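PDB 6TEQ: galactokinase from Bifidobacterium longum subsp. infantis ATCC 15697 = JCM 1222 = DSM 20088, which probably phosphorylates galactose at the expense of ATP, as a GHMP-family galactokinase, and is held here with 2-deoxy-2-fluoro-galactose in its sugar pocket. Local coordinates for residues Glu8-Thr11 with His12-Val16; Gln18-Lys21 with Leu22-Thr26; Asp101-Ser104 with Ala105-Gly109; Arg197-Glu200 with Gly201-Leu204. One frame throughout, in Å; residues are numbered along the deposited sequence. Where two conformers were deposited one is given.

Contact 1: residues Glu8-Thr11 with His12-Val16; sequences EPLT and HEEGV
Thr11 and Glu14 grip each other twice. Glu14 N gives its hydrogen to Thr11 OG1 over 3.1 Å. In return Thr11 N points almost straight at Glu14 OE1, 3.0 Å away, with an N-H...O angle of 170°. The carboxylate oxygen is met on its anti side, with the donor 34° out of the carboxylate plane. The hydroxyl lies between the backbone N and carbonyl carbon of Thr11 (chi1 67°), which turns it to the first turn of the helix. The Glu14 chain runs extended beyond CG and passes close to this hydroxyl, with Glu14 CG 3.2 Å from Thr11 OG1. Thr11 CG2 rests against the same carboxylate.

This exchange is a capping box. Thr11 is the N-cap of helix 12-27, and the box gives partners to N-H groups at a helix start. The first regular helical bond follows at once, from Gly15 N to Thr11 O at 2.9 Å.

Water 1 adds a further hold on Glu14. It donates to Pro9 O at 2.8 Å and also to Glu14 OE1, over a short 2.5 Å. Leu10 lies on another part of the same side chain, its CD2 4.0 Å from Glu14 CB. Farther out, Leu10 packs on Phe65 and Pro9 on Pro61 and His62, all of strand 54-70. The ring of His12 turns from the cap, and its ND1 is hydrogen-bonded to Glu415 OE1 in strand 413-417.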
ATOM      1  N   GLU A   8      -2.993 -13.085  12.279  0.50 15.93           N
ATOM      2  CA  GLU A   8      -1.591 -13.029  12.751  0.50 17.20           C
ATOM      3  C   GLU A   8      -0.655 -13.062  11.542  0.50 15.98           C
ATOM      4  O   GLU A   8      -0.975 -13.642  10.502  0.50 16.31           O
ATOM      5  CB  GLU A   8      -1.325 -14.164  13.731  0.50 18.81           C
ATOM      6  CG  GLU A   8      -2.046 -14.002  15.059  0.50 23.77           C
ATOM      7  CD  GLU A   8      -1.675 -12.731  15.805  0.50 26.03           C
ATOM      8  OE1 GLU A   8      -2.570 -12.044  16.365  0.50 26.22           O
ATOM      9  OE2 GLU A   8      -0.489 -12.394  15.777  0.50 26.73           O
ATOM     10  N   PRO A   9       0.544 -12.447  11.602  1.00 15.02           N
ATOM     11  CA  PRO A   9       1.447 -12.590  10.474  1.00 16.06           C
ATOM     12  C   PRO A   9       2.140 -13.960  10.557  1.00 14.92           C
ATOM     13  O   PRO A   9       2.424 -14.498  11.600  1.00 16.95           O
ATOM     14  CB  PRO A   9       2.502 -11.497  10.685  1.00 16.90           C
ATOM     15  CG  PRO A   9       2.454 -11.253  12.168  1.00 18.94           C
ATOM     16  CD  PRO A   9       1.015 -11.487  12.596  1.00 15.37           C
ATOM     17  N   LEU A  10       2.412 -14.504   9.386  1.00 13.14           N
ATOM     18  CA  LEU A  10       3.269 -15.667   9.209  1.00 14.77           C
ATOM     19  C   LEU A  10       4.670 -15.304   9.692  1.00 14.10           C
ATOM     20  O   LEU A  10       5.252 -14.255   9.289  1.00 17.02           O
ATOM     21  CB  LEU A  10       3.304 -16.096   7.730  1.00 15.23           C
ATOM     22  CG  LEU A  10       2.024 -16.644   7.117  1.00 16.37           C
ATOM     23  CD1 LEU A  10       2.173 -16.656   5.597  1.00 19.05           C
ATOM     24  CD2 LEU A  10       1.680 -18.037   7.633  1.00 20.23           C
ATOM     25  N   THR A  11       5.259 -16.202  10.449  1.00 16.49           N
ATOM     26  CA  THR A  11       6.684 -16.104  10.787  1.00 17.68           C
ATOM     27  C   THR A  11       7.535 -16.393   9.535  1.00 16.39           C
ATOM     28  O   THR A  11       7.027 -16.971   8.533  1.00 15.36           O
ATOM     29  CB  THR A  11       7.027 -17.061  11.940  1.00 20.13           C
ATOM     30  OG1 THR A  11       6.884 -18.398  11.462  1.00 20.85           O
ATOM     31  CG2 THR A  11       6.171 -16.821  13.162  1.00 25.41           C
ATOM     32  N   HIS A  12       8.789 -15.975   9.601  1.00 18.24           N
ATOM     33  CA  HIS A  12       9.794 -16.313   8.563  1.00 19.33           C
ATOM     34  C   HIS A  12       9.691 -17.823   8.313  1.00 19.07           C
ATOM     35  O   HIS A  12       9.632 -18.253   7.157  1.00 19.84           O
ATOM     36  CB  HIS A  12      11.166 -15.793   9.013  1.00 22.16           C
ATOM     37  CG  HIS A  12      12.339 -16.562   8.509  1.00 24.96           C
ATOM     38  ND1 HIS A  12      12.791 -16.428   7.212  1.00 26.27           N
ATOM     39  CD2 HIS A  12      13.139 -17.481   9.112  1.00 29.97           C
ATOM     40  CE1 HIS A  12      13.834 -17.213   7.045  1.00 27.11           C
ATOM     41  NE2 HIS A  12      14.077 -17.866   8.186  1.00 30.09           N
ATOM     42  N   GLU A  13       9.708 -18.624   9.386  1.00 19.63           N
ATOM     43  CA  GLU A  13       9.769 -20.110   9.260  1.00 21.53           C
ATOM     44  C   GLU A  13       8.501 -20.626   8.568  1.00 17.44           C
ATOM     45  O   GLU A  13       8.586 -21.484   7.687  1.00 19.77           O
ATOM     46  CB  GLU A  13       9.983 -20.742  10.635  1.00 27.21           C
ATOM     47  CG  GLU A  13      11.325 -20.367  11.271  1.00 29.77           C
ATOM     48  CD  GLU A  13      11.513 -19.010  11.970  1.00 33.27           C
ATOM     49  OE1 GLU A  13      10.551 -18.140  12.056  1.00 27.77           O
ATOM     50  OE2 GLU A  13      12.661 -18.808  12.418  1.00 45.42           O
ATOM     51  N   GLU A  14       7.336 -20.092   8.911  1.00 16.47           N
ATOM     52  CA  GLU A  14       6.030 -20.532   8.373  1.00 17.78           C
ATOM     53  C   GLU A  14       5.936 -20.155   6.902  1.00 18.93           C
ATOM     54  O   GLU A  14       5.484 -20.985   6.099  1.00 17.21           O
ATOM     55  CB  GLU A  14       4.923 -19.838   9.171  1.00 18.17           C
ATOM     56  CG  GLU A  14       4.631 -20.475  10.532  1.00 21.58           C
ATOM     57  CD  GLU A  14       3.755 -19.661  11.473  1.00 25.60           C
ATOM     58  OE1 GLU A  14       3.485 -18.452  11.210  1.00 20.38           O
ATOM     59  OE2 GLU A  14       3.312 -20.282  12.471  1.00 27.64           O
ATOM     60  N   GLY A  15       6.290 -18.914   6.570  1.00 15.56           N
ATOM     61  CA  GLY A  15       6.217 -18.433   5.189  1.00 16.39           C
ATOM     62  C   GLY A  15       7.125 -19.247   4.288  1.00 14.26           C
ATOM     63  O   GLY A  15       6.703 -19.704   3.201  1.00 17.34           O
ATOM     64  N   VAL A  16       8.358 -19.454   4.724  1.00 15.91           N
ATOM     65  CA  VAL A  16       9.315 -20.260   3.921  1.00 17.91           C
ATOM     66  C   VAL A  16       8.753 -21.675   3.804  1.00 15.26           C
ATOM     67  O   VAL A  16       8.775 -22.255   2.696  1.00 18.78           O
ATOM     68  CB  VAL A  16      10.727 -20.233   4.502  1.00 17.19           C
ATOM     69  CG1 VAL A  16      11.639 -21.251   3.863  1.00 20.19           C
ATOM     70  CG2 VAL A  16      11.322 -18.839   4.378  1.00 19.80           C
TER
HETATM   71  O   HOH W   1       1.737 -17.072  12.418  1.00 26.80           O

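Contact 2: residues Gln18-Lys21 with Leu22-Thr26; sequences QATK and LFVDT
Lys21 reaches one helical turn forward to Asp25 and forms a salt bridge, NZ to OD2 at 2.9 Å. The ammonium group uses the syn lone pair of OD2, on the side of the other carboxylate oxygen. Lys21 CG stands anti to the backbone N (chi1 175°), and the chain stays extended until it bends at its last torsion, which brings NZ round to the acid. The lower part of the chain also runs beside the carboxylate, with CG 3.5 Å from Asp25 OD2. Asp25 CB points back to the preceding turn, and its CG is 3.1 Å from Lys21 O. That same carbonyl accepts from Asp25 N at 2.8 Å, so backbone and side chains link the pair. This is an i to i+4 ion pair on the exposed side of an alpha-helix.

Leu22 lies on another side of the helix. Its N donates to Gln18 O over 3.0 Å, and its CB rests against that oxygen. Its own carbonyl, Leu22 O, takes two hydrogens from Thr26. Thr26 N and Thr26 OG1 come from opposite faces of the carbonyl plane, with OG1 at 2.6 Å.

Thr20 is the third main contributor. Its carbonyl receives Val24 N, and Val24 CG2 lies 3.5 Å from Thr20 O. Thr20 OG1 is hydrogen-bonded to Val16 O, one turn back.

The inner face of helix 12-27 rests on the sheet. Leu22 packs on Ala128 and Val79, and Phe23 on Ala67, Lys69 and Ala128, spanning strands 54-70, 75-80 and 125-131.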
ATOM      1  N   GLN A  18       5.741 -22.947   4.048  1.00 17.63           N
ATOM      2  CA  GLN A  18       4.480 -23.079   3.294  1.00 17.81           C
ATOM      3  C   GLN A  18       4.691 -22.784   1.814  1.00 16.01           C
ATOM      4  O   GLN A  18       4.110 -23.477   0.947  1.00 17.61           O
ATOM      5  CB  GLN A  18       3.429 -22.162   3.921  1.00 18.38           C
ATOM      6  CG  GLN A  18       2.919 -22.678   5.260  1.00 17.70           C
ATOM      7  CD  GLN A  18       1.963 -21.720   5.933  1.00 16.49           C
ATOM      8  OE1 GLN A  18       1.086 -21.193   5.290  1.00 20.91           O
ATOM      9  NE2 GLN A  18       1.989 -21.694   7.259  1.00 20.61           N
ATOM     10  N   ALA A  19       5.475 -21.759   1.484  1.00 17.02           N
ATOM     11  CA  ALA A  19       5.753 -21.392   0.082  1.00 16.42           C
ATOM     12  C   ALA A  19       6.561 -22.506  -0.555  1.00 14.75           C
ATOM     13  O   ALA A  19       6.257 -22.893  -1.715  1.00 15.67           O
ATOM     14  CB  ALA A  19       6.489 -20.095   0.017  1.00 15.94           C
ATOM     15  N   THR A  20       7.507 -23.067   0.194  1.00 16.88           N
ATOM     16  CA  THR A  20       8.382 -24.154  -0.335  1.00 18.19           C
ATOM     17  C   THR A  20       7.534 -25.397  -0.605  1.00 16.91           C
ATOM     18  O   THR A  20       7.645 -25.957  -1.657  1.00 16.75           O
ATOM     19  CB  THR A  20       9.552 -24.446   0.584  1.00 19.35           C
ATOM     20  OG1 THR A  20      10.337 -23.260   0.760  1.00 20.82           O
ATOM     21  CG2 THR A  20      10.412 -25.530  -0.018  1.00 18.85           C
ATOM     22  N   LYS A  21       6.695 -25.792   0.346  1.00 18.01           N
ATOM     23  CA  LYS A  21       5.834 -26.974   0.197  1.00 18.15           C
ATOM     24  C   LYS A  21       4.890 -26.780  -1.013  1.00 17.28           C
ATOM     25  O   LYS A  21       4.683 -27.729  -1.796  1.00 16.42           O
ATOM     26  CB  LYS A  21       5.083 -27.224   1.515  1.00 23.86           C
ATOM     27  CG  LYS A  21       4.055 -28.366   1.488  1.00 28.32           C
ATOM     28  CD  LYS A  21       3.639 -28.791   2.859  1.00 33.83           C
ATOM     29  CE  LYS A  21       2.466 -29.770   2.960  1.00 46.46           C
ATOM     30  NZ  LYS A  21       2.228 -30.575   1.746  1.00 38.77           N
ATOM     31  N   LEU A  22       4.257 -25.620  -1.174  1.00 17.34           N
ATOM     32  CA  LEU A  22       3.338 -25.429  -2.305  1.00 18.92           C
ATOM     33  C   LEU A  22       4.141 -25.539  -3.608  1.00 17.55           C
ATOM     34  O   LEU A  22       3.652 -26.079  -4.619  1.00 18.76           O
ATOM     35  CB  LEU A  22       2.637 -24.081  -2.192  1.00 19.07           C
ATOM     36  CG  LEU A  22       1.691 -23.729  -3.318  1.00 16.30           C
ATOM     37  CD1 LEU A  22       0.559 -24.721  -3.398  1.00 21.46           C
ATOM     38  CD2 LEU A  22       1.088 -22.358  -3.096  1.00 19.70           C
ATOM     39  N   PHE A  23       5.342 -25.022  -3.594  1.00 16.61           N
ATOM     40  CA  PHE A  23       6.201 -25.060  -4.807  1.00 18.03           C
ATOM     41  C   PHE A  23       6.530 -26.533  -5.135  1.00 16.37           C
ATOM     42  O   PHE A  23       6.313 -26.950  -6.283  1.00 17.51           O
ATOM     43  CB  PHE A  23       7.496 -24.281  -4.575  1.00 17.52           C
ATOM     44  CG  PHE A  23       8.300 -24.144  -5.834  1.00 15.69           C
ATOM     45  CD1 PHE A  23       9.059 -25.233  -6.281  1.00 16.88           C
ATOM     46  CD2 PHE A  23       8.236 -22.990  -6.581  1.00 14.91           C
ATOM     47  CE1 PHE A  23       9.769 -25.109  -7.445  1.00 15.33           C
ATOM     48  CE2 PHE A  23       8.960 -22.856  -7.757  1.00 17.45           C
ATOM     49  CZ  PHE A  23       9.717 -23.925  -8.182  1.00 17.28           C
ATOM     50  N   VAL A  24       6.952 -27.318  -4.148  1.00 15.62           N
ATOM     51  CA  VAL A  24       7.391 -28.734  -4.362  1.00 18.18           C
ATOM     52  C   VAL A  24       6.152 -29.542  -4.730  1.00 21.76           C
ATOM     53  O   VAL A  24       6.229 -30.339  -5.708  1.00 20.72           O
ATOM     54  CB  VAL A  24       8.151 -29.282  -3.133  1.00 20.84           C
ATOM     55  CG1 VAL A  24       8.362 -30.797  -3.197  1.00 20.59           C
ATOM     56  CG2 VAL A  24       9.523 -28.617  -2.979  1.00 22.41           C
ATOM     57  N   ASP A  25       5.022 -29.345  -4.033  1.00 21.51           N
ATOM     58  CA  ASP A  25       3.732 -30.024  -4.358  1.00 22.35           C
ATOM     59  C   ASP A  25       3.255 -29.736  -5.800  1.00 19.40           C
ATOM     60  O   ASP A  25       2.528 -30.552  -6.433  1.00 21.64           O
ATOM     61  CB  ASP A  25       2.664 -29.589  -3.348  1.00 24.38           C
ATOM     62  CG  ASP A  25       2.909 -30.243  -2.004  1.00 22.96           C
ATOM     63  OD1 ASP A  25       3.821 -31.125  -1.939  1.00 33.57           O
ATOM     64  OD2 ASP A  25       2.217 -29.867  -1.047  1.00 24.87           O
ATOM     65  N   THR A  26       3.511 -28.554  -6.302  1.00 17.45           N
ATOM     66  CA  THR A  26       2.949 -28.094  -7.581  1.00 18.47           C
ATOM     67  C   THR A  26       3.918 -28.477  -8.711  1.00 19.18           C
ATOM     68  O   THR A  26       3.416 -28.927  -9.762  1.00 17.88           O
ATOM     69  CB  THR A  26       2.683 -26.597  -7.567  1.00 17.27           C
ATOM     70  OG1 THR A  26       1.849 -26.198  -6.494  1.00 18.31           O
ATOM     71  CG2 THR A  26       2.074 -26.178  -8.882  1.00 17.32           C
TER

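Contact 3: residues Asp101-Ser104 with Ala105-Gly109; sequences DGWS and AYPTG
Thr108 closes tightly on Ser104, its OG1 donating to Ser104 O at 2.7 Å while Thr108 N donates to the same oxygen at 3.0 Å. The two donors arrive differently. The amide comes nearly along the axis of the carbonyl, and the hydroxyl stands above the carbonyl plane, 37° out of it. Thr108 OG1 is placed anti to its own carbonyl carbon (chi1 -54°), which folds it back over the preceding turn. Replacing Thr108 by a valine would probably cost Ser104 O its hydroxyl donor, with the amide bond alone left to hold it from this residue. Pro107 CD fits into the same buried corner, 3.4 Å from Ser104 O.

These bonds open helix 105-116, which lies in the GHMP kinase N-terminal region. Two three-residue steps lie at this end: Ala105 N donates to Gly102 O, and Tyr106 N to Trp103 O at 3.1 Å. Both donors sit well above their carbonyl planes. The Tyr106 ring turns its edge to Trp103 O, CD2 coming within 3.3 Å near the ring plane.

The solvent side is at Gly102, which is exposed and holds on by its one backbone bond to Ala105. Trp103 is also loosely attached. It points away from the helix start and meets it by a single apolar side-chain touch, CZ3 to Pro107 CG at 4.2 Å. The indole is instead packed on Val78 and Ser80 of strand 75-80 and on Met145 of helix 141-156. Ser80 binds ADP, and Tyr106 packs on Glu179, a magnesium-binding residue; neither ligand is bound in this chain.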
ATOM      1  N   ASP A 101      -4.321 -13.554 -18.319  1.00 28.20           N
ATOM      2  CA  ASP A 101      -5.668 -13.776 -17.717  1.00 33.39           C
ATOM      3  C   ASP A 101      -5.574 -13.887 -16.167  1.00 30.93           C
ATOM      4  O   ASP A 101      -4.945 -14.839 -15.706  1.00 47.31           O
ATOM      5  CB  ASP A 101      -6.351 -14.934 -18.443  1.00 45.72           C
ATOM      6  CG  ASP A 101      -6.456 -14.724 -19.940  1.00 39.23           C
ATOM      7  OD1 ASP A 101      -6.852 -13.600 -20.348  1.00 37.20           O
ATOM      8  OD2 ASP A 101      -6.128 -15.664 -20.691  1.00 57.98           O
ATOM      9  N   GLY A 102      -6.139 -12.899 -15.424  1.00 34.22           N
ATOM     10  CA  GLY A 102      -6.524 -12.946 -13.982  1.00 36.51           C
ATOM     11  C   GLY A 102      -5.369 -12.498 -13.058  1.00 39.70           C
ATOM     12  O   GLY A 102      -4.505 -11.685 -13.499  1.00 37.30           O
ATOM     13  N   TRP A 103      -5.323 -12.979 -11.810  1.00 32.26           N
ATOM     14  CA  TRP A 103      -4.315 -12.652 -10.753  1.00 21.53           C
ATOM     15  C   TRP A 103      -2.855 -12.869 -11.247  1.00 17.86           C
ATOM     16  O   TRP A 103      -1.938 -12.156 -10.733  1.00 18.69           O
ATOM     17  CB  TRP A 103      -4.595 -13.468  -9.486  1.00 19.89           C
ATOM     18  CG  TRP A 103      -4.117 -14.892  -9.534  1.00 20.69           C
ATOM     19  CD1 TRP A 103      -4.836 -15.983  -9.926  1.00 19.75           C
ATOM     20  CD2 TRP A 103      -2.848 -15.416  -9.092  1.00 16.86           C
ATOM     21  NE1 TRP A 103      -4.100 -17.124  -9.770  1.00 23.14           N
ATOM     22  CE2 TRP A 103      -2.857 -16.815  -9.307  1.00 17.85           C
ATOM     23  CE3 TRP A 103      -1.682 -14.848  -8.621  1.00 18.78           C
ATOM     24  CZ2 TRP A 103      -1.805 -17.647  -8.946  1.00 15.87           C
ATOM     25  CZ3 TRP A 103      -0.624 -15.661  -8.285  1.00 17.61           C
ATOM     26  CH2 TRP A 103      -0.656 -17.027  -8.511  1.00 19.19           C
ATOM     27  N   SER A 104      -2.622 -13.826 -12.127  1.00 20.50           N
ATOM     28  CA  SER A 104      -1.271 -14.159 -12.637  1.00 19.73           C
ATOM     29  C   SER A 104      -0.689 -12.997 -13.428  1.00 17.57           C
ATOM     30  O   SER A 104       0.502 -12.955 -13.648  1.00 17.71           O
ATOM     31  CB  SER A 104      -1.244 -15.440 -13.465  1.00 23.26           C
ATOM     32  OG  SER A 104      -2.021 -15.335 -14.643  1.00 22.85           O
ATOM     33  N   ALA A 105      -1.510 -12.049 -13.829  1.00 17.53           N
ATOM     34  CA  ALA A 105      -1.016 -10.840 -14.529  1.00 16.85           C
ATOM     35  C   ALA A 105      -0.032 -10.109 -13.602  1.00 16.51           C
ATOM     36  O   ALA A 105       0.861  -9.451 -14.114  1.00 17.52           O
ATOM     37  CB  ALA A 105      -2.180  -9.936 -14.874  1.00 19.65           C
ATOM     38  N   TYR A 106      -0.259 -10.121 -12.295  1.00 14.47           N
ATOM     39  CA  TYR A 106       0.601  -9.346 -11.362  1.00 13.29           C
ATOM     40  C   TYR A 106       2.032  -9.875 -11.341  1.00 13.83           C
ATOM     41  O   TYR A 106       2.974  -9.139 -11.706  1.00 14.96           O
ATOM     42  CB  TYR A 106      -0.040  -9.330  -9.969  1.00 15.28           C
ATOM     43  CG  TYR A 106      -1.280  -8.455  -9.876  1.00 14.43           C
ATOM     44  CD1 TYR A 106      -1.197  -7.144  -9.462  1.00 16.54           C
ATOM     45  CD2 TYR A 106      -2.533  -8.950 -10.166  1.00 18.62           C
ATOM     46  CE1 TYR A 106      -2.310  -6.340  -9.360  1.00 19.23           C
ATOM     47  CE2 TYR A 106      -3.672  -8.158 -10.030  1.00 18.93           C
ATOM     48  CZ  TYR A 106      -3.561  -6.852  -9.613  1.00 23.62           C
ATOM     49  OH  TYR A 106      -4.628  -6.005  -9.474  1.00 20.98           O
ATOM     50  N   PRO A 107       2.302 -11.175 -11.014  1.00 14.10           N
ATOM     51  CA  PRO A 107       3.680 -11.638 -11.093  1.00 15.05           C
ATOM     52  C   PRO A 107       4.220 -11.711 -12.535  1.00 15.05           C
ATOM     53  O   PRO A 107       5.371 -11.344 -12.779  1.00 14.57           O
ATOM     54  CB  PRO A 107       3.648 -13.017 -10.375  1.00 16.85           C
ATOM     55  CG  PRO A 107       2.195 -13.510 -10.557  1.00 17.96           C
ATOM     56  CD  PRO A 107       1.406 -12.207 -10.470  1.00 14.58           C
ATOM     57  N   THR A 108       3.399 -12.183 -13.507  1.00 15.85           N
ATOM     58  CA  THR A 108       3.914 -12.339 -14.872  1.00 16.05           C
ATOM     59  C   THR A 108       4.329 -10.959 -15.363  1.00 15.02           C
ATOM     60  O   THR A 108       5.326 -10.806 -16.082  1.00 15.90           O
ATOM     61  CB  THR A 108       2.839 -12.925 -15.777  1.00 16.98           C
ATOM     62  OG1 THR A 108       2.384 -14.124 -15.156  1.00 18.42           O
ATOM     63  CG2 THR A 108       3.364 -13.205 -17.150  1.00 17.82           C
ATOM     64  N   GLY A 109       3.500  -9.971 -15.030  1.00 15.69           N
ATOM     65  CA  GLY A 109       3.688  -8.602 -15.567  1.00 17.56           C
ATOM     66  C   GLY A 109       4.976  -7.980 -15.045  1.00 14.90           C
ATOM     67  O   GLY A 109       5.542  -7.118 -15.703  1.00 16.28           O
TER

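Contact 4: residues Arg197-Glu200 with Gly201-Leu204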
ATOM      1  N   ARG A 197      11.014  -0.434   0.700  1.00 10.64           N
ATOM      2  CA  ARG A 197      11.929   0.583   1.248  1.00 11.60           C
ATOM      3  C   ARG A 197      11.670   0.934   2.697  1.00 12.20           C
ATOM      4  O   ARG A 197      12.567   1.583   3.306  1.00 12.16           O
ATOM      5  CB  ARG A 197      11.920   1.857   0.389  1.00 11.92           C
ATOM      6  CG  ARG A 197      12.291   1.587  -1.043  1.00 12.96           C
ATOM      7  CD  ARG A 197      12.065   2.800  -1.831  1.00 13.58           C
ATOM      8  NE  ARG A 197      13.164   3.763  -1.621  1.00 13.56           N
ATOM      9  CZ  ARG A 197      13.219   4.950  -2.121  1.00 12.73           C
ATOM     10  NH1 ARG A 197      12.180   5.455  -2.796  1.00 13.34           N
ATOM     11  NH2 ARG A 197      14.330   5.656  -1.941  1.00 14.69           N
ATOM     12  N   CYS A 198      10.596   0.445   3.300  1.00 12.70           N
ATOM     13  CA  CYS A 198      10.369   0.685   4.742  1.00 12.25           C
ATOM     14  C   CYS A 198      11.447  -0.009   5.556  1.00 12.13           C
ATOM     15  O   CYS A 198      12.081  -0.970   5.039  1.00 14.03           O
ATOM     16  CB  CYS A 198       8.984   0.262   5.157  1.00 12.55           C
ATOM     17  SG  CYS A 198       7.672   1.387   4.632  1.00 13.00           S
ATOM     18  N   THR A 199      11.613   0.443   6.778  1.00 12.03           N
ATOM     19  CA  THR A 199      12.494  -0.250   7.725  1.00 12.50           C
ATOM     20  C   THR A 199      11.764  -0.488   9.054  1.00 11.96           C
ATOM     21  O   THR A 199      10.836   0.223   9.434  1.00 13.38           O
ATOM     22  CB  THR A 199      13.800   0.518   7.903  1.00 13.92           C
ATOM     23  OG1 THR A 199      13.520   1.801   8.496  1.00 15.50           O
ATOM     24  CG2 THR A 199      14.558   0.715   6.609  1.00 15.47           C
ATOM     25  N   GLU A 200      12.223  -1.474   9.755  1.00 13.68           N
ATOM     26  CA  GLU A 200      11.657  -1.832  11.073  1.00 12.92           C
ATOM     27  C   GLU A 200      11.769  -0.640  12.037  1.00 13.56           C
ATOM     28  O   GLU A 200      12.790   0.055  12.039  1.00 14.85           O
ATOM     29  CB  GLU A 200      12.363  -3.036  11.657  1.00 15.69           C
ATOM     30  CG  GLU A 200      11.728  -3.531  12.946  1.00 22.35           C
ATOM     31  CD  GLU A 200      12.101  -2.801  14.241  1.00 27.46           C
ATOM     32  OE1 GLU A 200      13.234  -2.210  14.302  0.80 37.02           O
ATOM     33  OE2 GLU A 200      11.246  -2.800  15.193  0.90 38.04           O
ATOM     34  N   GLY A 201      10.684  -0.365  12.741  1.00 14.95           N
ATOM     35  CA  GLY A 201      10.605   0.740  13.707  1.00 14.88           C
ATOM     36  C   GLY A 201      10.527   2.133  13.090  1.00 13.60           C
ATOM     37  O   GLY A 201      10.671   3.105  13.866  1.00 13.89           O
ATOM     38  N   HIS A 202      10.360   2.263  11.776  1.00 12.54           N
ATOM     39  CA  HIS A 202      10.319   3.564  11.094  1.00 11.25           C
ATOM     40  C   HIS A 202       9.160   3.614  10.106  1.00 10.17           C
ATOM     41  O   HIS A 202       8.795   2.562   9.559  1.00 12.08           O
ATOM     42  CB  HIS A 202      11.635   3.793  10.350  1.00 12.34           C
ATOM     43  CG  HIS A 202      12.795   3.916  11.251  1.00 14.27           C
ATOM     44  ND1 HIS A 202      13.360   2.823  11.867  1.00 14.95           N
ATOM     45  CD2 HIS A 202      13.458   5.008  11.671  1.00 16.51           C
ATOM     46  CE1 HIS A 202      14.381   3.250  12.599  1.00 16.41           C
ATOM     47  NE2 HIS A 202      14.458   4.600  12.523  1.00 17.85           N
ATOM     48  N   ALA A 203       8.664   4.834   9.884  1.00 12.09           N
ATOM     49  CA  ALA A 203       7.773   5.170   8.778  1.00 11.34           C
ATOM     50  C   ALA A 203       8.610   5.773   7.656  1.00 11.90           C
ATOM     51  O   ALA A 203       9.616   6.417   7.950  1.00 14.88           O
ATOM     52  CB  ALA A 203       6.688   6.085   9.328  1.00 14.21           C
ATOM     53  N   LEU A 204       8.158   5.578   6.449  1.00 10.05           N
ATOM     54  CA  LEU A 204       8.854   6.026   5.279  1.00 11.79           C
ATOM     55  C   LEU A 204       8.275   7.374   4.809  1.00 11.41           C
ATOM     56  O   LEU A 204       7.114   7.445   4.272  1.00 12.88           O
ATOM     57  CB  LEU A 204       8.695   4.969   4.203  1.00 12.28           C
ATOM     58  CG  LEU A 204       9.496   5.263   2.932  1.00 12.93           C
ATOM     59  CD1 LEU A 204      10.951   4.939   3.167  1.00 17.50           C
ATOM     60  CD2 LEU A 204       8.967   4.468   1.763  1.00 13.91           C
TER
HETATM   61  O   HOH W   2      10.002   2.832   6.989  1.00 12.26           O
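His202 CG is anti to its carbonyl carbon (chi1 -65°), and the second torsion of 76° turns the imidazole so that ND1 faces Glu200 O. Thr199 OG1 sits between its backbone N and carbonyl carbon, facing the histidine. These residues span a type II beta turn from Thr199 to His202, which reverses the chain between helix 190-197 and strand 202-207. The turn is closed by His202 N donating to Thr199 O over 3.1 Å. Gly201 is its third residue, with the positive phi (73°) usual there.

The ring adds a second tie. ND1 donates to Glu200 O at 2.8 Å, with the oxygen at the ring edge and close to its plane. The Thr199 and His202 side chains cross obliquely, with Thr199 OG1 3.3 Å from His202 CB. Thr199 OG1 is hydrogen-bonded to Gln220 OE1 in strand 218-222, the strand on which the histidine also packs. A leucine in place of His202 would probably leave Glu200 O without its imidazole donor and the middle peptide of the turn less firmly held.

Beyond the turn, water 2 bridges the two arms. It accepts from Thr199 N and donates weakly to His202 O, each at 2.9 Å. Leu204 packs at the base, its CB pointing toward the incoming arm. The guanidinium of Arg197 is taken up by a salt bridge to Asp165 and by bonds to Asn193, Asn217 and Pro214 O. Leu204 CD1 lies 3.7 Å from Arg197 O, and Leu204 CB is 3.7 Å from Cys198 SG.

Overall arrangement
From the N terminus, contact 1 joins the loop after strand 5-6 to the start of helix 12-27, and contact 2 continues along that helix. The two touch where Leu10 CD2 lies 3.7 Å from Gln18 NE2. Contact 3 leads a loop into helix 105-116, its centre about 19 Å from that of contact 2. Strand 75-80 lies between them in packing terms, meeting Leu22 and Trp103. Contact 4 turns the chain from helix 190-197 into strand 202-207, across the chain's centre from contact 3. All four are local and in series; none nests or crosses. Contacts 1, 2 and 4 all pack on strand 54-70.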